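Local coordinates for maternal effect protein oskar (Drosophila melanogaster, PDB 5A4A), which drives germ plasm formation as the germline inducer and contains an SGNH-hydrolase-like OSK domain that binds RNA, at residues 29-32 and 33-36; 93-96 and 97-100; 99-102 and 103-107. All coordinates share one frame; numbering follows the deposited sequence.

Interaction 1: residues 29-32 and 33-36; sequences GDDF and MLYL
The carboxylate of Asp-31 and the isobutyl arm of Leu-34 meet at the first turn of helix 31-40, OD1 lying 4.2 Å from CD2; OD2 is held by Ser-59. One residue on, the ring of Phe-32 meets Trp-190 with nearly parallel planes, about 15° apart, and Tyr-187 at a steeper tilt. The ring of Tyr-35 meets Phe-189. Asp-30 is the N-cap: its OD1 accepts from Phe-32 N at 3.1 Å, tying down an amide of the first turn. Its CG stands between backbone N and carbonyl carbon (chi1 53°), which folds the carboxylate back over the helix start. A water takes up two further amides, Asp-30 N at 3.0 Å and Met-33 N at 3.0 Å. From there the helix runs on regular bonds, Leu-34 N to Asp-30 O at 3.0 Å and Tyr-35 N to Asp-31 O at 2.8 Å. Gly-29 pairs with strand 56-58, placing this turn directly after a sheet strand. The Gly-Asp-Asp run is consistent with the GDS block of SGNH hydrolases, with Asp-31 apparently where those enzymes carry their serine nucleophile.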
ATOM      1  N   GLY A  29       0.880  -1.739   3.299  1.00 10.90           N
ATOM      2  CA  GLY A  29       0.554  -0.558   2.522  1.00  8.83           C
ATOM      3  C   GLY A  29       0.514   0.681   3.386  1.00 10.00           C
ATOM      4  O   GLY A  29       0.973   0.656   4.510  1.00 10.86           O
ATOM      5  N   ASP A  30      -0.045   1.752   2.835  1.00  8.39           N
ATOM      6  CA  ASP A  30      -0.120   3.046   3.519  1.00  8.96           C
ATOM      7  C   ASP A  30      -1.561   3.359   3.956  1.00  9.07           C
ATOM      8  O   ASP A  30      -2.344   2.439   4.176  1.00 10.04           O
ATOM      9  CB  ASP A  30       0.488   4.134   2.617  1.00 11.37           C
ATOM     10  CG  ASP A  30      -0.124   4.157   1.231  1.00  9.03           C
ATOM     11  OD1 ASP A  30      -1.365   4.062   1.122  1.00 11.43           O
ATOM     12  OD2 ASP A  30       0.633   4.274   0.238  1.00 15.42           O
ATOM     13  N   ASP A  31      -1.926   4.638   4.096  1.00  9.59           N
ATOM     14  CA  ASP A  31      -3.287   4.976   4.527  1.00 11.97           C
ATOM     15  C   ASP A  31      -4.396   4.403   3.669  1.00 11.85           C
ATOM     16  O   ASP A  31      -5.478   4.146   4.185  1.00 10.51           O
ATOM     17  CB  ASP A  31      -3.510   6.484   4.614  1.00 10.24           C
ATOM     18  CG  ASP A  31      -2.982   7.080   5.897  1.00 13.04           C
ATOM     19  OD1 ASP A  31      -3.626   6.882   6.961  1.00 12.39           O
ATOM     20  OD2 ASP A  31      -1.935   7.759   5.832  1.00 10.73           O
ATOM     21  N   PHE A  32      -4.156   4.222   2.368  1.00 12.68           N
ATOM     22  CA  PHE A  32      -5.235   3.728   1.505  1.00  9.10           C
ATOM     23  C   PHE A  32      -5.669   2.310   1.862  1.00  9.49           C
ATOM     24  O   PHE A  32      -6.852   2.050   2.057  1.00 11.18           O
ATOM     25  CB  PHE A  32      -4.887   3.844   0.019  1.00  9.53           C
ATOM     26  CG  PHE A  32      -4.766   5.261  -0.454  1.00 10.26           C
ATOM     27  CD1 PHE A  32      -5.891   6.073  -0.554  1.00 12.31           C
ATOM     28  CD2 PHE A  32      -3.532   5.787  -0.785  1.00 14.27           C
ATOM     29  CE1 PHE A  32      -5.783   7.381  -0.980  1.00 12.62           C
ATOM     30  CE2 PHE A  32      -3.419   7.100  -1.216  1.00 15.53           C
ATOM     31  CZ  PHE A  32      -4.548   7.899  -1.301  1.00 10.84           C
ATOM     32  N   MET A  33      -4.715   1.395   1.953  1.00 12.08           N
ATOM     33  CA  MET A  33      -5.043   0.047   2.387  1.00 12.24           C
ATOM     34  C   MET A  33      -5.394  -0.014   3.877  1.00 10.49           C
ATOM     35  O   MET A  33      -6.241  -0.808   4.271  1.00 10.14           O
ATOM     36  CB  MET A  33      -3.928  -0.937   2.027  1.00 14.25           C
ATOM     37  CG  MET A  33      -3.850  -1.248   0.533  1.00 18.65           C
ATOM     38  SD  MET A  33      -5.378  -1.993  -0.050  1.00 24.74           S
ATOM     39  CE  MET A  33      -5.512  -3.305   1.143  1.00 19.17           C
ATOM     40  N   LEU A  34      -4.772   0.837   4.696  1.00 10.11           N
ATOM     41  CA  LEU A  34      -5.141   0.932   6.109  1.00  9.20           C
ATOM     42  C   LEU A  34      -6.635   1.237   6.244  1.00 12.71           C
ATOM     43  O   LEU A  34      -7.350   0.581   7.004  1.00 11.33           O
ATOM     44  CB  LEU A  34      -4.309   1.999   6.822  1.00  8.01           C
ATOM     45  CG  LEU A  34      -4.554   2.171   8.331  1.00 11.55           C
ATOM     46  CD1 LEU A  34      -4.380   0.844   9.046  1.00 12.20           C
ATOM     47  CD2 LEU A  34      -3.610   3.205   8.928  1.00 12.48           C
ATOM     48  N   TYR A  35      -7.110   2.224   5.487  1.00  9.24           N
ATOM     49  CA  TYR A  35      -8.515   2.605   5.553  1.00 12.24           C
ATOM     50  C   TYR A  35      -9.440   1.532   4.991  1.00 11.86           C
ATOM     51  O   TYR A  35     -10.498   1.258   5.563  1.00 12.24           O
ATOM     52  CB  TYR A  35      -8.742   3.933   4.832  1.00 14.33           C
ATOM     53  CG  TYR A  35     -10.139   4.506   4.969  1.00 10.30           C
ATOM     54  CD1 TYR A  35     -10.692   4.783   6.224  1.00 12.38           C
ATOM     55  CD2 TYR A  35     -10.887   4.809   3.838  1.00 11.43           C
ATOM     56  CE1 TYR A  35     -11.958   5.320   6.332  1.00 11.25           C
ATOM     57  CE2 TYR A  35     -12.144   5.344   3.936  1.00 10.95           C
ATOM     58  CZ  TYR A  35     -12.678   5.608   5.185  1.00 13.37           C
ATOM     59  OH  TYR A  35     -13.939   6.149   5.259  1.00 13.75           O
ATOM     60  N   LEU A  36      -9.049   0.943   3.864  1.00 10.33           N
ATOM     61  CA  LEU A  36      -9.773  -0.197   3.317  1.00  9.14           C
ATOM     62  C   LEU A  36      -9.956  -1.265   4.383  1.00  9.31           C
ATOM     63  O   LEU A  36     -11.057  -1.772   4.578  1.00 11.44           O
ATOM     64  CB  LEU A  36      -9.043  -0.786   2.111  1.00  9.00           C
ATOM     65  CG  LEU A  36      -9.781  -1.974   1.482  1.00 14.38           C
ATOM     66  CD1 LEU A  36     -11.127  -1.505   1.005  1.00 23.45           C
ATOM     67  CD2 LEU A  36      -8.999  -2.567   0.326  1.00 21.24           C
TER
HETATM   68  O   HOH W   1      -2.066   1.609   0.559  1.00  8.42           O

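Interaction 2: residues 93-96 and 97-100; sequences GKPL and VQIE
Leu-96 holds CG anti to its backbone N (chi1 179°), while Glu-100, one turn on, keeps CG beside its own N (chi1 -69°) and runs extended from there. The two side chains then cross at a slant: Glu-100 OE2 comes 3.6 Å from Leu-96 CG and rests against both methyls, and Glu-100 CG sits 3.4 Å from Leu-96 O. Exchanging Glu-100 for an alanine strips off everything beyond CB, and Leu-96 is likely to lose the cover over its branch, with a gap opened beside it. On another side of the turn Gln-98 reaches back over Pro-95. Its amide lies with a face toward the proline ring, CD of Pro-95 standing 4.0 Å from CD of Gln-98 and about as far from OE1 and NE2. Gln-98 OE1 also touches the aliphatic part of Lys-94, 3.5 Å from its CD, the two chains crossing at about a right angle.

Pro-95 is at the N-cap position, and its carbonyl O takes the first helical bond, from Ile-99 N at 3.0 Å, in the carbonyl plane, with a second, weak bond from Gln-98 N. Two residues earlier, Gly-93 closes helix 87-91 in a Schellman motif, its positive phi of 77° suiting a glycine. The corner thus joins helix 87-91 to helix 96-112. Leu-96 and Ile-99 face Phe-141 of helix 132-148, which also supplies Lys-137 to Lys-94 O, while Ile-99 rests on Ile-90 of helix 87-91.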
ATOM      1  N   GLY A  93       6.859  13.533  -3.629  1.00 14.47           N
ATOM      2  CA  GLY A  93       7.615  14.043  -4.758  1.00 20.10           C
ATOM      3  C   GLY A  93       8.977  13.393  -4.931  1.00 21.16           C
ATOM      4  O   GLY A  93       9.893  14.011  -5.467  1.00 23.03           O
ATOM      5  N   LYS A  94       9.124  12.152  -4.478  1.00 21.94           N
ATOM      6  CA  LYS A  94      10.372  11.432  -4.717  1.00 20.13           C
ATOM      7  C   LYS A  94      10.561  11.248  -6.221  1.00 18.44           C
ATOM      8  O   LYS A  94       9.589  11.051  -6.953  1.00 15.65           O
ATOM      9  CB  LYS A  94      10.404  10.080  -3.989  1.00 22.76           C
ATOM     10  CG  LYS A  94      10.510  10.190  -2.464  1.00 28.23           C
ATOM     11  CD  LYS A  94      11.142   8.934  -1.862  1.00 35.33           C
ATOM     12  CE  LYS A  94      10.917   8.850  -0.356  1.00 40.65           C
ATOM     13  NZ  LYS A  94      11.567   7.640   0.235  1.00 37.96           N
ATOM     14  N   PRO A  95      11.813  11.352  -6.692  1.00 22.08           N
ATOM     15  CA  PRO A  95      12.072  11.150  -8.120  1.00 21.13           C
ATOM     16  C   PRO A  95      11.657   9.745  -8.534  1.00 19.14           C
ATOM     17  O   PRO A  95      11.872   8.792  -7.787  1.00 17.42           O
ATOM     18  CB  PRO A  95      13.593  11.302  -8.229  1.00 18.89           C
ATOM     19  CG  PRO A  95      13.991  12.085  -7.021  1.00 25.34           C
ATOM     20  CD  PRO A  95      13.030  11.705  -5.944  1.00 25.30           C
ATOM     21  N   LEU A  96      11.056   9.622  -9.712  1.00 19.13           N
ATOM     22  CA  LEU A  96      10.633   8.317 -10.224  1.00 16.93           C
ATOM     23  C   LEU A  96      11.765   7.283 -10.262  1.00 15.81           C
ATOM     24  O   LEU A  96      11.563   6.126  -9.891  1.00 18.34           O
ATOM     25  CB  LEU A  96       9.989   8.464 -11.606  1.00 15.06           C
ATOM     26  CG  LEU A  96       9.520   7.167 -12.268  1.00 19.69           C
ATOM     27  CD1 LEU A  96       8.342   6.563 -11.514  1.00 19.50           C
ATOM     28  CD2 LEU A  96       9.162   7.411 -13.734  1.00 23.76           C
ATOM     29  N   VAL A  97      12.955   7.694 -10.701  1.00 20.65           N
ATOM     30  CA  VAL A  97      14.095   6.776 -10.742  1.00 20.07           C
ATOM     31  C   VAL A  97      14.393   6.192  -9.363  1.00 17.65           C
ATOM     32  O   VAL A  97      14.699   5.007  -9.238  1.00 17.68           O
ATOM     33  CB  VAL A  97      15.374   7.426 -11.350  1.00 24.21           C
ATOM     34  CG1 VAL A  97      15.840   8.613 -10.517  1.00 39.51           C
ATOM     35  CG2 VAL A  97      16.489   6.398 -11.475  1.00 24.58           C
ATOM     36  N   GLN A  98      14.267   7.022  -8.330  1.00 16.86           N
ATOM     37  CA  GLN A  98      14.519   6.607  -6.965  1.00 14.71           C
ATOM     38  C   GLN A  98      13.417   5.656  -6.494  1.00 14.12           C
ATOM     39  O   GLN A  98      13.682   4.662  -5.819  1.00 14.63           O
ATOM     40  CB  GLN A  98      14.558   7.851  -6.085  1.00 23.25           C
ATOM     41  CG  GLN A  98      15.295   7.712  -4.790  1.00 33.70           C
ATOM     42  CD  GLN A  98      15.268   9.019  -4.019  1.00 42.41           C
ATOM     43  OE1 GLN A  98      14.411   9.221  -3.166  1.00 45.37           O
ATOM     44  NE2 GLN A  98      16.188   9.926  -4.343  1.00 45.75           N
ATOM     45  N   ILE A  99      12.179   5.973  -6.858  1.00 12.80           N
ATOM     46  CA  ILE A  99      11.033   5.132  -6.533  1.00 11.62           C
ATOM     47  C   ILE A  99      11.200   3.727  -7.125  1.00 14.80           C
ATOM     48  O   ILE A  99      10.970   2.718  -6.453  1.00 13.26           O
ATOM     49  CB  ILE A  99       9.722   5.781  -7.042  1.00 13.31           C
ATOM     50  CG1 ILE A  99       9.445   7.073  -6.264  1.00 15.66           C
ATOM     51  CG2 ILE A  99       8.548   4.828  -6.924  1.00 18.54           C
ATOM     52  CD1 ILE A  99       8.222   7.847  -6.746  1.00 17.36           C
ATOM     53  N   GLU A 100      11.604   3.669  -8.387  1.00 13.91           N
ATOM     54  CA  GLU A 100      11.810   2.390  -9.058  1.00 13.92           C
ATOM     55  C   GLU A 100      12.993   1.638  -8.448  1.00 14.05           C
ATOM     56  O   GLU A 100      12.924   0.429  -8.217  1.00 15.93           O
ATOM     57  CB  GLU A 100      11.983   2.613 -10.564  1.00 14.42           C
ATOM     58  CG  GLU A 100      10.681   3.069 -11.209  1.00 14.76           C
ATOM     59  CD  GLU A 100      10.827   3.502 -12.651  1.00 20.59           C
ATOM     60  OE1 GLU A 100      11.973   3.636 -13.122  1.00 21.50           O
ATOM     61  OE2 GLU A 100       9.784   3.713 -13.308  1.00 19.90           O
TER
HETATM   62  O   HOH W   2      14.353   7.363  -1.634  1.00 41.75           O

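Interaction 3: residues 99-102 and 103-107; sequences IEHD and FRLLI. With SO4 (sulfate ion), chain G.
Phe-103 sits one turn after Ile-99, its N bonded to Ile-99 O at 2.9 Å and its CB touching that same oxygen. With CG anti to the backbone N (chi1 -172°), the ring swings clear of residues 99-102 and meets Phe-141 of helix 132-148 edge-to-face. Arg-104 follows, its N giving a 2.9 Å bond to Glu-100 O. A bend at its chi3 turns the guanidinium back along the helix, so that CA of His-101 lies at its edge and NH1 comes within 3.9 Å of Glu-100 O. The charged end is committed to a salt bridge from NH2 to Glu-148; the Glu-100 carboxylate, though opposite in charge, is not in contact with it. The backbone bonds run i to i+4, as in any regular alpha-helix, here helix 96-112, which flanks the central sheet of this SGNH hydrolase-type alpha/beta fold between helices 63-71 and 132-148.

Leu-105 comes next, against the imidazole of His-101. Its CG lies over one face of the ring, 4.3 Å above the plane and offset toward the rim, while Leu-105 CD1 comes 3.4 Å from His-101 NE2. That NE2 points its N-H almost straight, at 178°, toward sulfate O4, which lies in the ring plane at its edge. The bond from His-101 NE2 to sulfate O4, 3.4 Å long, is weak. The ion, probably from the crystallisation liquor, also accepts from Arg-67 NH2, and Leu-105 CD1 touches its O2 at 3.6 Å. Such an anion might favour a protonated His-101. Leu-106 then bonds through N to Asp-102 O at 2.9 Å and packs its side chain on Ile-85.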
ATOM      1  N   ILE A  99      12.179   5.973  -6.858  1.00 12.80           N
ATOM      2  CA  ILE A  99      11.033   5.132  -6.533  1.00 11.62           C
ATOM      3  C   ILE A  99      11.200   3.727  -7.125  1.00 14.80           C
ATOM      4  O   ILE A  99      10.970   2.718  -6.453  1.00 13.26           O
ATOM      5  CB  ILE A  99       9.722   5.781  -7.042  1.00 13.31           C
ATOM      6  CG1 ILE A  99       9.445   7.073  -6.264  1.00 15.66           C
ATOM      7  CG2 ILE A  99       8.548   4.828  -6.924  1.00 18.54           C
ATOM      8  CD1 ILE A  99       8.222   7.847  -6.746  1.00 17.36           C
ATOM      9  N   GLU A 100      11.604   3.669  -8.387  1.00 13.91           N
ATOM     10  CA  GLU A 100      11.810   2.390  -9.058  1.00 13.92           C
ATOM     11  C   GLU A 100      12.993   1.638  -8.448  1.00 14.05           C
ATOM     12  O   GLU A 100      12.924   0.429  -8.217  1.00 15.93           O
ATOM     13  CB  GLU A 100      11.983   2.613 -10.564  1.00 14.42           C
ATOM     14  CG  GLU A 100      10.681   3.069 -11.209  1.00 14.76           C
ATOM     15  CD  GLU A 100      10.827   3.502 -12.651  1.00 20.59           C
ATOM     16  OE1 GLU A 100      11.973   3.636 -13.122  1.00 21.50           O
ATOM     17  OE2 GLU A 100       9.784   3.713 -13.308  1.00 19.90           O
ATOM     18  N   HIS A 101      14.071   2.364  -8.181  1.00 14.10           N
ATOM     19  CA  HIS A 101      15.234   1.789  -7.498  1.00 17.87           C
ATOM     20  C   HIS A 101      14.852   1.167  -6.147  1.00 16.36           C
ATOM     21  O   HIS A 101      15.240   0.036  -5.834  1.00 13.69           O
ATOM     22  CB  HIS A 101      16.301   2.866  -7.304  1.00 17.32           C
ATOM     23  CG  HIS A 101      17.436   2.444  -6.428  1.00 21.75           C
ATOM     24  ND1 HIS A 101      18.444   1.610  -6.864  1.00 29.50           N
ATOM     25  CD2 HIS A 101      17.723   2.733  -5.137  1.00 23.38           C
ATOM     26  CE1 HIS A 101      19.303   1.410  -5.882  1.00 29.51           C
ATOM     27  NE2 HIS A 101      18.890   2.082  -4.823  1.00 25.86           N
ATOM     28  N   ASP A 102      14.098   1.911  -5.343  1.00 15.57           N
ATOM     29  CA  ASP A 102      13.667   1.431  -4.030  1.00 13.88           C
ATOM     30  C   ASP A 102      12.751   0.216  -4.147  1.00 14.08           C
ATOM     31  O   ASP A 102      12.875  -0.746  -3.386  1.00 12.53           O
ATOM     32  CB  ASP A 102      12.942   2.546  -3.259  1.00 13.69           C
ATOM     33  CG  ASP A 102      13.858   3.693  -2.876  1.00 16.78           C
ATOM     34  OD1 ASP A 102      15.093   3.550  -3.005  1.00 15.23           O
ATOM     35  OD2 ASP A 102      13.341   4.745  -2.433  1.00 20.20           O
ATOM     36  N   PHE A 103      11.829   0.259  -5.103  1.00  9.85           N
ATOM     37  CA  PHE A 103      10.897  -0.842  -5.298  1.00 11.85           C
ATOM     38  C   PHE A 103      11.638  -2.125  -5.716  1.00 13.54           C
ATOM     39  O   PHE A 103      11.337  -3.215  -5.231  1.00 11.70           O
ATOM     40  CB  PHE A 103       9.814  -0.465  -6.317  1.00 13.07           C
ATOM     41  CG  PHE A 103       8.712  -1.483  -6.421  1.00 10.97           C
ATOM     42  CD1 PHE A 103       7.683  -1.492  -5.499  1.00 17.31           C
ATOM     43  CD2 PHE A 103       8.722  -2.441  -7.428  1.00 11.73           C
ATOM     44  CE1 PHE A 103       6.670  -2.424  -5.574  1.00 17.79           C
ATOM     45  CE2 PHE A 103       7.709  -3.384  -7.512  1.00 14.69           C
ATOM     46  CZ  PHE A 103       6.686  -3.378  -6.584  1.00 14.24           C
ATOM     47  N   ARG A 104      12.629  -1.990  -6.594  1.00 12.37           N
ATOM     48  CA  ARG A 104      13.423  -3.145  -7.011  1.00 14.28           C
ATOM     49  C   ARG A 104      14.119  -3.766  -5.795  1.00 14.06           C
ATOM     50  O   ARG A 104      14.164  -4.987  -5.646  1.00 15.50           O
ATOM     51  CB  ARG A 104      14.426  -2.727  -8.093  1.00 17.02           C
ATOM     52  CG  ARG A 104      15.421  -3.781  -8.500  1.00 27.23           C
ATOM     53  CD  ARG A 104      16.351  -3.233  -9.579  1.00 31.92           C
ATOM     54  NE  ARG A 104      15.736  -3.247 -10.905  1.00 36.75           N
ATOM     55  CZ  ARG A 104      15.257  -2.180 -11.541  1.00 45.97           C
ATOM     56  NH1 ARG A 104      15.308  -0.976 -10.980  1.00 51.67           N
ATOM     57  NH2 ARG A 104      14.726  -2.321 -12.748  1.00 42.45           N
ATOM     58  N   LEU A 105      14.611  -2.918  -4.895  1.00 14.20           N
ATOM     59  CA  LEU A 105      15.245  -3.401  -3.670  1.00 12.92           C
ATOM     60  C   LEU A 105      14.257  -4.013  -2.668  1.00 13.73           C
ATOM     61  O   LEU A 105      14.619  -4.941  -1.944  1.00 14.83           O
ATOM     62  CB  LEU A 105      16.068  -2.291  -3.008  1.00 13.20           C
ATOM     63  CG  LEU A 105      17.300  -1.855  -3.802  1.00 20.40           C
ATOM     64  CD1 LEU A 105      17.988  -0.690  -3.106  1.00 21.12           C
ATOM     65  CD2 LEU A 105      18.264  -3.018  -4.010  1.00 22.73           C
ATOM     66  N   LEU A 106      13.028  -3.492  -2.612  1.00 13.69           N
ATOM     67  CA  LEU A 106      11.986  -4.100  -1.777  1.00 12.57           C
ATOM     68  C   LEU A 106      11.696  -5.529  -2.245  1.00 13.37           C
ATOM     69  O   LEU A 106      11.636  -6.469  -1.445  1.00 10.68           O
ATOM     70  CB  LEU A 106      10.695  -3.260  -1.789  1.00 11.99           C
ATOM     71  CG  LEU A 106       9.471  -3.879  -1.090  1.00 15.22           C
ATOM     72  CD1 LEU A 106       9.717  -4.115   0.409  1.00 15.35           C
ATOM     73  CD2 LEU A 106       8.203  -3.028  -1.288  1.00 13.35           C
ATOM     74  N   ILE A 107      11.512  -5.684  -3.543  1.00  9.60           N
ATOM     75  CA  ILE A 107      11.274  -7.006  -4.121  1.00 12.67           C
ATOM     76  C   ILE A 107      12.422  -7.979  -3.823  1.00 13.72           C
ATOM     77  O   ILE A 107      12.197  -9.133  -3.453  1.00 14.25           O
ATOM     78  CB  ILE A 107      11.033  -6.919  -5.643  1.00 13.42           C
ATOM     79  CG1 ILE A 107       9.772  -6.102  -5.950  1.00 12.33           C
ATOM     80  CG2 ILE A 107      10.905  -8.312  -6.242  1.00 14.41           C
ATOM     81  CD1 ILE A 107       8.474  -6.680  -5.365  1.00 12.54           C
TER
HETATM   82  S   SO4 G1612      19.585   1.934  -0.593  1.00 44.80           S
HETATM   83  O1  SO4 G1612      20.034   2.767   0.523  1.00 45.00           O
HETATM   84  O2  SO4 G1612      19.638   0.531  -0.182  1.00 42.71           O
HETATM   85  O3  SO4 G1612      18.216   2.312  -0.947  1.00 47.14           O
HETATM   86  O4  SO4 G1612      20.444   2.131  -1.759  1.00 45.52           O

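Overall arrangement
Interactions 2 and 3 lie on one helix, 96-112, share Ile-99 and Glu-100, and have centres about 9 Å apart; interaction 2 covers its start and interaction 3 its next turns. Interaction 1 belongs to a different helix, 31-40, deeper in the domain: its centre is about 21 Å from that of interaction 2 and 20 Å from that of interaction 3, with nearest atoms about 11 Å and 9 Å apart. Helix 87-91 links them indirectly, since Asp-30 and Phe-32 touch it through Ser-87 and Ile-99 through Asp-89 and Ile-90. Interactions 1 and 3 both lie near a bound sulfate, the side chain of Tyr-35 coming within about 4 Å of one.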